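Local coordinates for Beta/gama crystallin family protein (Methanosarcina acetivorans C2A, PDB 5HT9), which binds calcium and magnesium ions through this beta/gamma-crystallin domain, built of two Greek-key repeats, while its wider cellular role remains unassigned, at residues Glu4-Glu9 / Ser17-Ser22; Ser36-Lys41 / Trp58-Gly63; Trp45-Tyr50 / Ser79-Ile84. All blocks are in the same frame, centred on the assembly; numbering follows the deposited sequence.

Contact 1. Residues Glu4-Glu9 / Ser17-Ser22; sequences EVIVYE and SFDATS. With MG (magnesium ion), chain E.
Tyr8 and Ser17 meet near the loop end of the beta hairpin that opens the first Greek key, where strands 4-8 and 17-20 run antiparallel. The phenol ring presents one face to Ser17, the hydroxyl lying over it near the rim, with OG 3.4 Å from Tyr8 CE2. Tyr8 projects on the face that also carries Ile6, Ser17 and Asp19, and with CG anti to the carbonyl carbon (chi1 -69°) its ring leans back over the Ser17 side chain. The same Ser17 OG sits tightly against Ile6 CG2 (3.1 Å) and makes a weak hydrogen bond to Val7 O. Replacing Tyr8 by alanine would probably take away the ring face against which Ser17 CB and OG pack and leave the Phe13 ring without its edge-to-face mate.

Farther along, the extended Glu4 chain swings over to Asp19, placing two carboxylates with planes only 12° apart. Glu4 OE1 and Asp19 OD1 are 2.6 Å apart, close enough to suggest that one acid is protonated. On the buried face, Val7 CG2 lies beside Phe18 CB at 4.0 Å. Four backbone hydrogen bonds fix the register through the Val5-Ala20 and Val7-Phe18 pairs. At the corner beyond Tyr8, Glu9 O binds a magnesium ion at 2.2 Å.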
loop_
_atom_site.group_PDB
_atom_site.type_symbol
_atom_site.label_atom_id
_atom_site.label_comp_id
_atom_site.label_asym_id
_atom_site.label_seq_id
_atom_site.Cartn_x
_atom_site.Cartn_y
_atom_site.Cartn_z
ATOM N N GLU A 4 -7.377 6.374 5.235
ATOM C CA GLU A 4 -6.062 6.915 4.947
ATOM C C GLU A 4 -5.002 5.843 5.072
ATOM O O GLU A 4 -4.984 5.083 6.044
ATOM C CB GLU A 4 -5.734 8.061 5.894
ATOM C CG GLU A 4 -4.412 8.732 5.575
ATOM C CD GLU A 4 -4.145 9.914 6.484
ATOM O OE1 GLU A 4 -3.286 10.756 6.139
ATOM O OE2 GLU A 4 -4.797 9.990 7.545
ATOM N N VAL A 5 -4.119 5.800 4.090
ATOM C CA VAL A 5 -3.008 4.864 4.097
ATOM C C VAL A 5 -1.771 5.604 3.582
ATOM O O VAL A 5 -1.858 6.441 2.673
ATOM C CB VAL A 5 -3.302 3.605 3.239
ATOM C CG1 VAL A 5 -3.539 3.969 1.776
ATOM C CG2 VAL A 5 -2.181 2.584 3.371
ATOM N N ILE A 6 -0.634 5.337 4.211
ATOM C CA ILE A 6 0.616 5.915 3.768
ATOM C C ILE A 6 1.510 4.790 3.285
ATOM O O ILE A 6 1.691 3.798 3.990
ATOM C CB ILE A 6 1.303 6.705 4.886
ATOM C CG1 ILE A 6 0.319 7.723 5.478
ATOM C CG2 ILE A 6 2.520 7.409 4.330
ATOM C CD1 ILE A 6 0.851 8.480 6.647
ATOM N N VAL A 7 2.049 4.932 2.082
ATOM C CA VAL A 7 2.953 3.918 1.541
ATOM C C VAL A 7 4.352 4.504 1.383
ATOM O O VAL A 7 4.506 5.689 1.090
ATOM C CB VAL A 7 2.458 3.368 0.182
ATOM C CG1 VAL A 7 1.141 2.559 0.365
ATOM C CG2 VAL A 7 2.262 4.498 -0.818
ATOM N N TYR A 8 5.359 3.658 1.558
ATOM C CA TYR A 8 6.756 4.086 1.572
ATOM C C TYR A 8 7.605 3.224 0.663
ATOM O O TYR A 8 7.391 2.015 0.557
ATOM C CB TYR A 8 7.342 4.005 2.984
ATOM C CG TYR A 8 6.815 4.991 3.999
ATOM C CD1 TYR A 8 5.613 4.770 4.671
ATOM C CD2 TYR A 8 7.556 6.106 4.337
ATOM C CE1 TYR A 8 5.158 5.664 5.628
ATOM C CE2 TYR A 8 7.119 7.001 5.286
ATOM C CZ TYR A 8 5.926 6.785 5.930
ATOM O OH TYR A 8 5.516 7.705 6.877
ATOM N N GLU A 9 8.604 3.849 0.057
ATOM C CA GLU A 9 9.506 3.191 -0.884
ATOM C C GLU A 9 10.456 2.158 -0.253
ATOM O O GLU A 9 10.829 1.171 -0.889
ATOM C CB GLU A 9 10.317 4.271 -1.602
ATOM C CG GLU A 9 11.320 3.750 -2.593
ATOM C CD GLU A 9 12.158 4.865 -3.179
ATOM O OE1 GLU A 9 12.108 5.996 -2.638
ATOM O OE2 GLU A 9 12.875 4.599 -4.165
ATOM N N SER A 17 7.535 8.784 0.142
ATOM C CA SER A 17 6.302 8.385 0.807
ATOM C C SER A 17 5.108 9.018 0.108
ATOM O O SER A 17 5.210 10.134 -0.399
ATOM C CB SER A 17 6.339 8.804 2.280
ATOM O OG SER A 17 5.163 8.425 2.960
ATOM N N PHE A 18 3.980 8.314 0.074
ATOM C CA PHE A 18 2.757 8.924 -0.423
ATOM C C PHE A 18 1.618 8.709 0.564
ATOM O O PHE A 18 1.364 7.582 0.989
ATOM C CB PHE A 18 2.378 8.369 -1.799
ATOM C CG PHE A 18 1.161 9.025 -2.389
ATOM C CD1 PHE A 18 1.184 10.369 -2.721
ATOM C CD2 PHE A 18 -0.009 8.307 -2.590
ATOM C CE1 PHE A 18 0.064 10.991 -3.254
ATOM C CE2 PHE A 18 -1.138 8.926 -3.126
ATOM C CZ PHE A 18 -1.096 10.268 -3.452
ATOM N N ASP A 19 0.940 9.800 0.911
ATOM C CA ASP A 19 -0.152 9.809 1.891
ATOM C C ASP A 19 -1.501 9.859 1.164
ATOM O O ASP A 19 -1.925 10.923 0.705
ATOM C CB ASP A 19 0.033 11.019 2.828
ATOM C CG ASP A 19 -1.040 11.137 3.885
ATOM O OD1 ASP A 19 -1.917 10.260 3.977
ATOM O OD2 ASP A 19 -0.975 12.122 4.651
ATOM N N ALA A 20 -2.167 8.710 1.053
ATOM C CA ALA A 20 -3.393 8.612 0.254
ATOM C C ALA A 20 -4.672 8.622 1.084
ATOM O O ALA A 20 -4.768 7.947 2.111
ATOM C CB ALA A 20 -3.350 7.348 -0.614
ATOM N N THR A 21 -5.662 9.377 0.615
ATOM C CA THR A 21 -6.976 9.416 1.244
ATOM C C THR A 21 -8.049 9.079 0.223
ATOM O O THR A 21 -9.227 9.384 0.422
ATOM C CB THR A 21 -7.278 10.788 1.844
ATOM O OG1 THR A 21 -7.043 11.787 0.849
ATOM C CG2 THR A 21 -6.370 11.059 3.043
ATOM N N SER A 22 -7.627 8.457 -0.873
ATOM C CA SER A 22 -8.526 8.078 -1.956
ATOM C C SER A 22 -7.943 6.878 -2.695
ATOM O O SER A 22 -6.758 6.567 -2.537
ATOM C CB SER A 22 -8.740 9.237 -2.930
ATOM O OG SER A 22 -7.501 9.668 -3.465
HETATM MG MG MG E . 10.837 -0.545 -2.345
#

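Contact 2. Residues Ser36-Lys41 / Trp58-Gly63; sequences SSIKVK and WDLGPG. With MG (magnesium ion), chain E.
Ile38 and Leu60 face each other across the interior, their CD1 atoms 4.0 Å apart and their side chains crossing at a slant. Next to them Val40 turns its two methyl groups to different neighbours. CG2, anti to the carbonyl carbon, approaches Leu60 CB at 4.1 Å, while CG1, anti to the backbone N (chi1 179°), lies against the Gly61-Pro62 peptide, 3.6 Å from Pro62 N. The branch point follows them toward the bend, Val40 CB coming within 3.3 Å of Gly61 O.

Outward from this apolar group the backbones pair. Val40 and Gly63 form an antiparallel hydrogen-bonded pair, with Val40 N to Gly63 O at 2.9 Å and Gly63 N to Val40 O at 3.0 Å. The second donor lies in the carbonyl plane on a lone pair of Val40 O. At the polar end, away from the bend, Ser36 OG binds magnesium at 2.4 Å and is also hydrogen-bonded to Asp75.

The touching parts run 76° apart because the chain leaves strand 56-60 of the three-stranded sheet and crosses to the other. There strand 63-65 of the second Greek key lines the edge of strand 37-42, the strand exchange known from crystallin folds, while Val5, Trp45 and Phe47 pack on Ile38 and Val40 from strands 4-8 and 45-48.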
loop_
_atom_site.group_PDB
_atom_site.type_symbol
_atom_site.label_atom_id
_atom_site.label_comp_id
_atom_site.label_asym_id
_atom_site.label_seq_id
_atom_site.Cartn_x
_atom_site.Cartn_y
_atom_site.Cartn_z
ATOM N N SER A 36 7.450 -0.765 0.048
ATOM C CA SER A 36 8.171 -1.688 0.902
ATOM C C SER A 36 7.700 -1.646 2.343
ATOM O O SER A 36 7.980 -2.559 3.105
ATOM C CB SER A 36 9.680 -1.404 0.840
ATOM O OG SER A 36 10.195 -1.764 -0.431
ATOM N N SER A 37 7.021 -0.566 2.723
ATOM C CA SER A 37 6.381 -0.503 4.024
ATOM C C SER A 37 5.138 0.371 3.932
ATOM O O SER A 37 4.977 1.153 2.988
ATOM C CB SER A 37 7.344 0.010 5.104
ATOM O OG SER A 37 7.884 1.268 4.741
ATOM N N ILE A 38 4.248 0.192 4.903
ATOM C CA ILE A 38 2.909 0.774 4.864
ATOM C C ILE A 38 2.427 1.165 6.249
ATOM O O ILE A 38 2.579 0.396 7.190
ATOM C CB ILE A 38 1.875 -0.230 4.296
ATOM C CG1 ILE A 38 2.249 -0.706 2.890
ATOM C CG2 ILE A 38 0.472 0.362 4.322
ATOM C CD1 ILE A 38 1.334 -1.853 2.405
ATOM N N LYS A 39 1.815 2.334 6.373
ATOM C CA LYS A 39 1.051 2.668 7.575
ATOM C C LYS A 39 -0.405 2.842 7.198
ATOM O O LYS A 39 -0.755 3.815 6.542
ATOM C CB LYS A 39 1.555 3.956 8.238
ATOM C CG LYS A 39 2.972 3.909 8.770
ATOM C CD LYS A 39 3.374 5.281 9.299
ATOM C CE LYS A 39 4.845 5.311 9.683
ATOM N NZ LYS A 39 5.230 6.666 10.151
ATOM N N VAL A 40 -1.261 1.913 7.597
ATOM C CA VAL A 40 -2.683 2.167 7.434
ATOM C C VAL A 40 -3.164 2.987 8.629
ATOM O O VAL A 40 -3.051 2.552 9.774
ATOM C CB VAL A 40 -3.509 0.877 7.321
ATOM C CG1 VAL A 40 -4.992 1.226 7.186
ATOM C CG2 VAL A 40 -3.052 0.058 6.108
ATOM N N LYS A 41 -3.675 4.183 8.353
ATOM C CA LYS A 41 -4.132 5.081 9.407
ATOM C C LYS A 41 -5.583 4.806 9.791
ATOM O O LYS A 41 -5.930 4.737 10.972
ATOM C CB LYS A 41 -3.976 6.534 8.970
ATOM C CG LYS A 41 -2.530 6.963 8.773
ATOM C CD LYS A 41 -1.737 6.760 10.051
ATOM C CE LYS A 41 -0.465 7.604 10.060
ATOM N NZ LYS A 41 0.170 7.641 11.422
ATOM N N TRP A 58 -4.040 -8.394 -1.042
ATOM C CA TRP A 58 -3.956 -8.611 0.389
ATOM C C TRP A 58 -4.636 -7.449 1.084
ATOM O O TRP A 58 -4.473 -6.311 0.667
ATOM C CB TRP A 58 -2.497 -8.732 0.824
ATOM C CG TRP A 58 -1.745 -9.793 0.063
ATOM C CD1 TRP A 58 -1.519 -11.081 0.455
ATOM C CD2 TRP A 58 -1.135 -9.652 -1.225
ATOM N NE1 TRP A 58 -0.794 -11.749 -0.507
ATOM C CE2 TRP A 58 -0.548 -10.893 -1.548
ATOM C CE3 TRP A 58 -1.025 -8.596 -2.137
ATOM C CZ2 TRP A 58 0.133 -11.106 -2.740
ATOM C CZ3 TRP A 58 -0.339 -8.811 -3.321
ATOM C CH2 TRP A 58 0.232 -10.053 -3.608
ATOM N N ASP A 59 -5.404 -7.737 2.129
ATOM C CA ASP A 59 -6.132 -6.694 2.848
ATOM C C ASP A 59 -5.443 -6.371 4.155
ATOM O O ASP A 59 -4.953 -7.283 4.831
ATOM C CB ASP A 59 -7.565 -7.124 3.157
ATOM C CG ASP A 59 -8.403 -7.370 1.919
ATOM O OD1 ASP A 59 -8.049 -6.881 0.829
ATOM O OD2 ASP A 59 -9.454 -8.041 2.057
ATOM N N LEU A 60 -5.457 -5.091 4.527
ATOM C CA LEU A 60 -4.904 -4.622 5.797
ATOM C C LEU A 60 -5.802 -3.557 6.428
ATOM O O LEU A 60 -6.301 -2.680 5.732
ATOM C CB LEU A 60 -3.498 -4.031 5.598
ATOM C CG LEU A 60 -2.395 -4.861 4.945
ATOM C CD1 LEU A 60 -1.167 -3.963 4.683
ATOM C CD2 LEU A 60 -2.023 -6.045 5.812
ATOM N N GLY A 61 -6.017 -3.653 7.739
ATOM C CA GLY A 61 -6.609 -2.562 8.499
ATOM C C GLY A 61 -5.495 -1.731 9.121
ATOM O O GLY A 61 -4.328 -1.943 8.799
ATOM N N PRO A 62 -5.852 -0.789 10.011
ATOM C CA PRO A 62 -4.898 0.098 10.688
ATOM C C PRO A 62 -3.724 -0.653 11.281
ATOM O O PRO A 62 -3.906 -1.718 11.863
ATOM C CB PRO A 62 -5.749 0.738 11.783
ATOM C CG PRO A 62 -7.078 0.840 11.172
ATOM C CD PRO A 62 -7.235 -0.473 10.405
ATOM N N GLY A 63 -2.523 -0.115 11.085
ATOM C CA GLY A 63 -1.320 -0.733 11.600
ATOM C C GLY A 63 -0.105 -0.128 10.939
ATOM O O GLY A 63 -0.206 0.477 9.864
HETATM MG MG MG E . 10.837 -0.545 -2.345
#

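Contact 3. Residues Trp45-Tyr50 / Ser79-Ile84; sequences WRFYEY and SSFRQI. With MG (magnesium ion), chain D.
In the second metal site of this crystallin domain, Glu49 and Ser79 approach one magnesium ion from opposing segments. Glu49 O binds it at 2.0 Å and Ser79 OG at 2.1 Å; two waters, Asp33 OD1 and Ser77 O bring the ligands to six. Ser79 OG also hydrogen-bonds to Asn32, a second-shell grip on this ligand. Beside the site, the Ser80 hydroxyl donates to Tyr50 O (2.8 Å from OG).

Ser79 and Ser80 together face Tyr48 as a classic beta bulge: Tyr48 O accepts Ser79 N at 2.8 Å and Ser80 N only weakly. Beyond it, strands 45-48 and 80-83 pair as antiparallel neighbours of the second Greek key, and their inner face carries an aromatic cluster. Phe81 CB presses on Phe47 CD2 at 3.4 Å. With Phe81 CG between its backbone N and carbonyl carbon (chi1 52°), the ring is turned so that its edge meets Trp45, CD1 lying 3.8 Å from Trp45 CE3 and the ring planes inclined at 67°. Gln83 covers a face of the indole, CB standing 4.3 Å from the centroid of the six-membered ring in a CH-pi contact.

On the other face Arg82 NE donates almost straight to Tyr48 OH at 3.2 Å, the hydroxyl lying in the guanidinium plane and the phenol ring turned 61° to it. Ile84 lies across Arg46, whose guanidinium pairs with Asp59.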
loop_
_atom_site.group_PDB
_atom_site.type_symbol
_atom_site.label_atom_id
_atom_site.label_comp_id
_atom_site.label_asym_id
_atom_site.label_seq_id
_atom_site.Cartn_x
_atom_site.Cartn_y
_atom_site.Cartn_z
ATOM N N TRP A 45 -7.963 -1.486 3.678
ATOM C CA TRP A 45 -7.444 -1.243 2.341
ATOM C C TRP A 45 -7.055 -2.552 1.671
ATOM O O TRP A 45 -6.505 -3.447 2.314
ATOM C CB TRP A 45 -6.226 -0.306 2.399
ATOM C CG TRP A 45 -6.575 1.116 2.755
ATOM C CD1 TRP A 45 -6.798 1.617 4.008
ATOM C CD2 TRP A 45 -6.746 2.214 1.848
ATOM N NE1 TRP A 45 -7.099 2.958 3.933
ATOM C CE2 TRP A 45 -7.083 3.345 2.618
ATOM C CE3 TRP A 45 -6.643 2.353 0.457
ATOM C CZ2 TRP A 45 -7.315 4.596 2.047
ATOM C CZ3 TRP A 45 -6.889 3.594 -0.107
ATOM C CH2 TRP A 45 -7.218 4.700 0.689
ATOM N N ARG A 46 -7.321 -2.645 0.377
ATOM C CA ARG A 46 -6.937 -3.814 -0.405
ATOM C C ARG A 46 -5.767 -3.451 -1.297
ATOM O O ARG A 46 -5.816 -2.467 -2.019
ATOM C CB ARG A 46 -8.122 -4.319 -1.240
ATOM C CG ARG A 46 -7.852 -5.588 -2.034
ATOM C CD ARG A 46 -9.169 -6.276 -2.432
ATOM N NE ARG A 46 -9.791 -6.966 -1.300
ATOM C CZ ARG A 46 -10.971 -7.579 -1.335
ATOM N NH1 ARG A 46 -11.688 -7.595 -2.451
ATOM N NH2 ARG A 46 -11.435 -8.185 -0.246
ATOM N N PHE A 47 -4.704 -4.240 -1.237
ATOM C CA PHE A 47 -3.507 -3.958 -2.017
ATOM C C PHE A 47 -3.316 -5.016 -3.078
ATOM O O PHE A 47 -3.319 -6.200 -2.760
ATOM C CB PHE A 47 -2.280 -3.892 -1.102
ATOM C CG PHE A 47 -2.415 -2.875 -0.007
ATOM C CD1 PHE A 47 -3.073 -3.193 1.171
ATOM C CD2 PHE A 47 -1.912 -1.596 -0.167
ATOM C CE1 PHE A 47 -3.226 -2.251 2.177
ATOM C CE2 PHE A 47 -2.059 -0.654 0.834
ATOM C CZ PHE A 47 -2.709 -0.979 2.002
ATOM N N TYR A 48 -3.130 -4.585 -4.324
ATOM C CA TYR A 48 -3.044 -5.502 -5.471
ATOM C C TYR A 48 -1.664 -5.519 -6.108
ATOM O O TYR A 48 -0.968 -4.500 -6.132
ATOM C CB TYR A 48 -4.047 -5.124 -6.558
ATOM C CG TYR A 48 -5.481 -5.003 -6.143
ATOM C CD1 TYR A 48 -5.948 -3.849 -5.542
ATOM C CD2 TYR A 48 -6.389 -6.024 -6.407
ATOM C CE1 TYR A 48 -7.274 -3.714 -5.188
ATOM C CE2 TYR A 48 -7.729 -5.900 -6.057
ATOM C CZ TYR A 48 -8.157 -4.736 -5.451
ATOM O OH TYR A 48 -9.471 -4.581 -5.104
ATOM N N GLU A 49 -1.282 -6.660 -6.678
ATOM C CA GLU A 49 0.041 -6.747 -7.286
ATOM C C GLU A 49 0.150 -6.021 -8.635
ATOM O O GLU A 49 1.250 -5.648 -9.045
ATOM C CB GLU A 49 0.464 -8.210 -7.443
ATOM C CG GLU A 49 -0.426 -9.052 -8.344
ATOM C CD GLU A 49 0.073 -10.490 -8.468
ATOM O OE1 GLU A 49 1.296 -10.721 -8.326
ATOM O OE2 GLU A 49 -0.763 -11.380 -8.705
ATOM N N TYR A 50 -0.967 -5.801 -9.320
ATOM C CA TYR A 50 -0.909 -5.145 -10.633
ATOM C C TYR A 50 -1.734 -3.867 -10.635
ATOM O O TYR A 50 -2.607 -3.692 -9.789
ATOM C CB TYR A 50 -1.411 -6.071 -11.742
ATOM C CG TYR A 50 -0.719 -7.408 -11.796
ATOM C CD1 TYR A 50 0.653 -7.507 -11.642
ATOM C CD2 TYR A 50 -1.444 -8.572 -11.991
ATOM C CE1 TYR A 50 1.285 -8.724 -11.683
ATOM C CE2 TYR A 50 -0.820 -9.793 -12.033
ATOM C CZ TYR A 50 0.544 -9.860 -11.879
ATOM O OH TYR A 50 1.170 -11.080 -11.920
ATOM N N SER A 79 0.934 -2.465 -6.710
ATOM C CA SER A 79 0.855 -1.602 -7.884
ATOM C C SER A 79 -0.447 -0.805 -7.923
ATOM O O SER A 79 -0.592 0.117 -8.725
ATOM C CB SER A 79 1.002 -2.432 -9.169
ATOM O OG SER A 79 2.288 -3.016 -9.256
ATOM N N SER A 80 -1.406 -1.178 -7.077
ATOM C CA SER A 80 -2.593 -0.359 -6.864
ATOM C C SER A 80 -3.191 -0.702 -5.512
ATOM O O SER A 80 -2.892 -1.748 -4.946
ATOM C CB SER A 80 -3.629 -0.562 -7.981
ATOM O OG SER A 80 -3.946 -1.933 -8.134
ATOM N N PHE A 81 -4.013 0.192 -4.979
ATOM C CA PHE A 81 -4.709 -0.094 -3.729
ATOM C C PHE A 81 -5.928 0.801 -3.569
ATOM O O PHE A 81 -5.992 1.878 -4.142
ATOM C CB PHE A 81 -3.758 0.050 -2.530
ATOM C CG PHE A 81 -3.011 1.366 -2.470
ATOM C CD1 PHE A 81 -3.574 2.469 -1.845
ATOM C CD2 PHE A 81 -1.739 1.479 -2.989
ATOM C CE1 PHE A 81 -2.879 3.680 -1.760
ATOM C CE2 PHE A 81 -1.033 2.692 -2.912
ATOM C CZ PHE A 81 -1.608 3.784 -2.294
ATOM N N ARG A 82 -6.917 0.331 -2.822
ATOM C CA ARG A 82 -8.145 1.090 -2.654
ATOM C C ARG A 82 -8.866 0.677 -1.391
ATOM O O ARG A 82 -8.582 -0.356 -0.812
ATOM C CB ARG A 82 -9.079 0.895 -3.844
ATOM C CG ARG A 82 -9.638 -0.502 -3.959
ATOM C CD ARG A 82 -10.706 -0.485 -5.007
ATOM N NE ARG A 82 -10.807 -1.743 -5.718
ATOM C CZ ARG A 82 -11.560 -1.904 -6.794
ATOM N NH1 ARG A 82 -12.272 -0.878 -7.247
ATOM N NH2 ARG A 82 -11.609 -3.082 -7.396
ATOM N N GLN A 83 -9.807 1.503 -0.974
ATOM C CA GLN A 83 -10.548 1.248 0.242
ATOM C C GLN A 83 -11.624 0.217 -0.056
ATOM O O GLN A 83 -12.206 0.230 -1.146
ATOM C CB GLN A 83 -11.152 2.554 0.766
ATOM C CG GLN A 83 -11.916 2.416 2.056
ATOM C CD GLN A 83 -12.565 3.724 2.458
ATOM O OE1 GLN A 83 -12.434 4.738 1.759
ATOM N NE2 GLN A 83 -13.247 3.719 3.596
ATOM N N ILE A 84 -11.862 -0.694 0.888
ATOM C CA ILE A 84 -12.898 -1.714 0.699
ATOM C C ILE A 84 -13.884 -1.779 1.865
ATOM O O ILE A 84 -13.617 -1.318 2.973
ATOM C CB ILE A 84 -12.296 -3.124 0.506
ATOM C CG1 ILE A 84 -11.369 -3.478 1.667
ATOM C CG2 ILE A 84 -11.549 -3.213 -0.812
ATOM C CD1 ILE A 84 -10.892 -4.917 1.648
ATOM O OXT ILE A 84 -14.987 -2.305 1.714
HETATM MG MG MG D . 3.106 -4.927 -9.028
HETATM O O HOH W 1 3.880 -6.814 -8.929
HETATM O O HOH W 2 3.188 -4.992 -11.183
#

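How the contacts relate
Contacts 1 and 2 have centres about 9 Å apart and meet in the four-stranded sheet, where Ile6 N lies 2.8 Å from Lys39 O, a probable hydrogen bond between strands 4-8 and 37-42. They also share a magnesium ion, bound by Glu9 O of contact 1 and Ser36 OG of contact 2 together with Lys34 O and Asn76 OD1. Contact 3 belongs to the facing sheet and holds the other magnesium, 11.1 Å from the first. Between the sheets, Val5 CG1 of contact 1 packs 3.6 Å from Phe81 CE1 of contact 3. Contacts 2 and 3 meet along strands 56-60 and 45-48, where Asp59 OD1 and Arg46 NE form a salt bridge of 2.8 Å.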